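PDB 2Q01: uronate isomerase from Caulobacter crescentus, which catalyses the interconversion of D-glucuronate and D-fructuronate, and of D-galacturonate and D-tagaturonate, in pentose and glucuronate metabolism. Local coordinates for residues 226-229 and 230-234. Residues are numbered along the deposited sequence; the frame is centred on the assembly and turned at random.
Sequences YSWK and SYLEA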
loop_
_atom_site.group_PDB
_atom_site.type_symbol
_atom_site.label_atom_id
_atom_site.label_comp_id
_atom_site.label_asym_id
_atom_site.label_seq_id
_atom_site.Cartn_x
_atom_site.Cartn_y
_atom_site.Cartn_z
ATOM N N TYR B 226 -5.286 -40.459 16.399
ATOM C CA TYR B 226 -3.831 -40.454 16.271
ATOM C C TYR B 226 -3.346 -41.411 15.170
ATOM O O TYR B 226 -2.192 -41.835 15.169
ATOM C CB TYR B 226 -3.173 -40.787 17.616
ATOM C CG TYR B 226 -3.668 -39.944 18.780
ATOM C CD1 TYR B 226 -3.162 -38.666 19.010
ATOM C CD2 TYR B 226 -4.637 -40.434 19.658
ATOM C CE1 TYR B 226 -3.611 -37.894 20.081
ATOM C CE2 TYR B 226 -5.097 -39.672 20.726
ATOM C CZ TYR B 226 -4.579 -38.405 20.933
ATOM O OH TYR B 226 -5.033 -37.655 21.995
ATOM N N SER B 227 -4.239 -41.739 14.241
ATOM C CA SER B 227 -3.915 -42.541 13.056
ATOM C C SER B 227 -4.608 -41.906 11.850
ATOM O O SER B 227 -5.768 -41.503 11.941
ATOM C CB SER B 227 -4.352 -43.995 13.248
ATOM O OG SER B 227 -4.455 -44.675 12.013
ATOM N N TRP B 228 -3.892 -41.838 10.730
ATOM C CA TRP B 228 -4.221 -40.940 9.609
ATOM C C TRP B 228 -5.605 -41.057 8.971
ATOM O O TRP B 228 -6.365 -40.087 8.972
ATOM C CB TRP B 228 -3.125 -41.000 8.540
ATOM C CG TRP B 228 -3.377 -40.161 7.312
ATOM C CD1 TRP B 228 -3.487 -40.612 6.026
ATOM C CD2 TRP B 228 -3.534 -38.733 7.249
ATOM N NE1 TRP B 228 -3.699 -39.559 5.168
ATOM C CE2 TRP B 228 -3.731 -38.395 5.891
ATOM C CE3 TRP B 228 -3.527 -37.707 8.206
ATOM C CZ2 TRP B 228 -3.919 -37.073 5.468
ATOM C CZ3 TRP B 228 -3.717 -36.399 7.785
ATOM C CH2 TRP B 228 -3.906 -36.093 6.425
ATOM N N LYS B 229 -5.926 -42.232 8.438
ATOM C CA LYS B 229 -7.184 -42.424 7.724
ATOM C C LYS B 229 -8.411 -42.241 8.614
ATOM O O LYS B 229 -9.472 -41.827 8.135
ATOM C CB LYS B 229 -7.209 -43.783 7.012
ATOM C CG LYS B 229 -6.664 -43.721 5.578
ATOM C CD LYS B 229 -6.253 -45.094 5.049
ATOM C CE LYS B 229 -4.831 -45.464 5.475
ATOM N NZ LYS B 229 -4.460 -46.844 5.062
ATOM N N SER B 230 -8.256 -42.528 9.904
ATOM C CA SER B 230 -9.350 -42.338 10.855
ATOM C C SER B 230 -9.335 -40.962 11.534
ATOM O O SER B 230 -10.289 -40.600 12.225
ATOM C CB SER B 230 -9.391 -43.474 11.882
ATOM O OG SER B 230 -8.168 -43.593 12.576
ATOM N N TYR B 231 -8.252 -40.212 11.345
ATOM C CA TYR B 231 -8.200 -38.798 11.717
ATOM C C TYR B 231 -9.015 -38.028 10.683
ATOM O O TYR B 231 -9.761 -37.100 11.013
ATOM C CB TYR B 231 -6.747 -38.312 11.753
ATOM C CG TYR B 231 -6.553 -36.808 11.782
ATOM C CD1 TYR B 231 -6.605 -36.099 12.987
ATOM C CD2 TYR B 231 -6.279 -36.099 10.610
ATOM C CE1 TYR B 231 -6.412 -34.726 13.017
ATOM C CE2 TYR B 231 -6.094 -34.723 10.630
ATOM C CZ TYR B 231 -6.156 -34.045 11.835
ATOM O OH TYR B 231 -5.968 -32.686 11.854
ATOM N N LEU B 232 -8.867 -38.439 9.427
ATOM C CA LEU B 232 -9.640 -37.893 8.326
ATOM C C LEU B 232 -11.117 -38.265 8.415
ATOM O O LEU B 232 -11.979 -37.434 8.114
ATOM C CB LEU B 232 -9.053 -38.335 6.985
ATOM C CG LEU B 232 -7.702 -37.741 6.586
ATOM C CD1 LEU B 232 -7.373 -38.137 5.163
ATOM C CD2 LEU B 232 -7.704 -36.226 6.740
ATOM N N GLU B 233 -11.406 -39.498 8.835
ATOM C CA GLU B 233 -12.785 -39.920 9.109
ATOM C C GLU B 233 -13.423 -39.141 10.248
ATOM O O GLU B 233 -14.614 -38.851 10.208
ATOM C CB GLU B 233 -12.880 -41.418 9.403
ATOM C CG GLU B 233 -13.451 -42.235 8.251
ATOM C CD GLU B 233 -14.846 -41.784 7.835
ATOM O OE1 GLU B 233 -15.730 -41.683 8.714
ATOM O OE2 GLU B 233 -15.056 -41.534 6.626
ATOM N N ALA B 234 -12.619 -38.806 11.253
ATOM C CA ALA B 234 -13.072 -38.006 12.383
ATOM C C ALA B 234 -13.431 -36.582 11.970
ATOM O O ALA B 234 -14.331 -35.984 12.549
ATOM C CB ALA B 234 -12.020 -37.994 13.467
#
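W228 and L232, one helical turn apart, pack with the leucine over one face of the indole. L232 CG lies 4.0 Å from the centroid of the six-membered ring, only 10° off its normal, a CH-pi contact. L232 CD1 lies toward the rim by W228 CZ2, 3.6 Å away, and CD2 over CH2. W228 CG is anti to its own N (chi1 178°) and beside the carbonyl carbon, which carries the indole along the helix to L232 and Y231. The tyrosine ring is nearly parallel to the indole, at 20°, but slid so far that the centroids of the tyrosine and of the indole's six-membered ring stand 6.0 Å apart; the touch is through Y231 CD2, 3.8 Å from W228 CZ3. Without the indole, as with an alanine at W228, L232 is likely to lose the surface it packs on and Y231 its ring neighbour. The backbone of this turn is closed by a fairly straight bond, L232 N to W228 O, 3.0 Å, and by E233 N to K229 O. S227, at the N-cap position, makes no capping bond with its side chain, although its carbonyl accepts a weak bond from Y231 N. Y231 OH bonds V202 O and H235 NE2. This start of helix 228-244 packs through W228 against helices 264-276 and 281-302, meeting F271 and M291, while A234 touches helix 210-221.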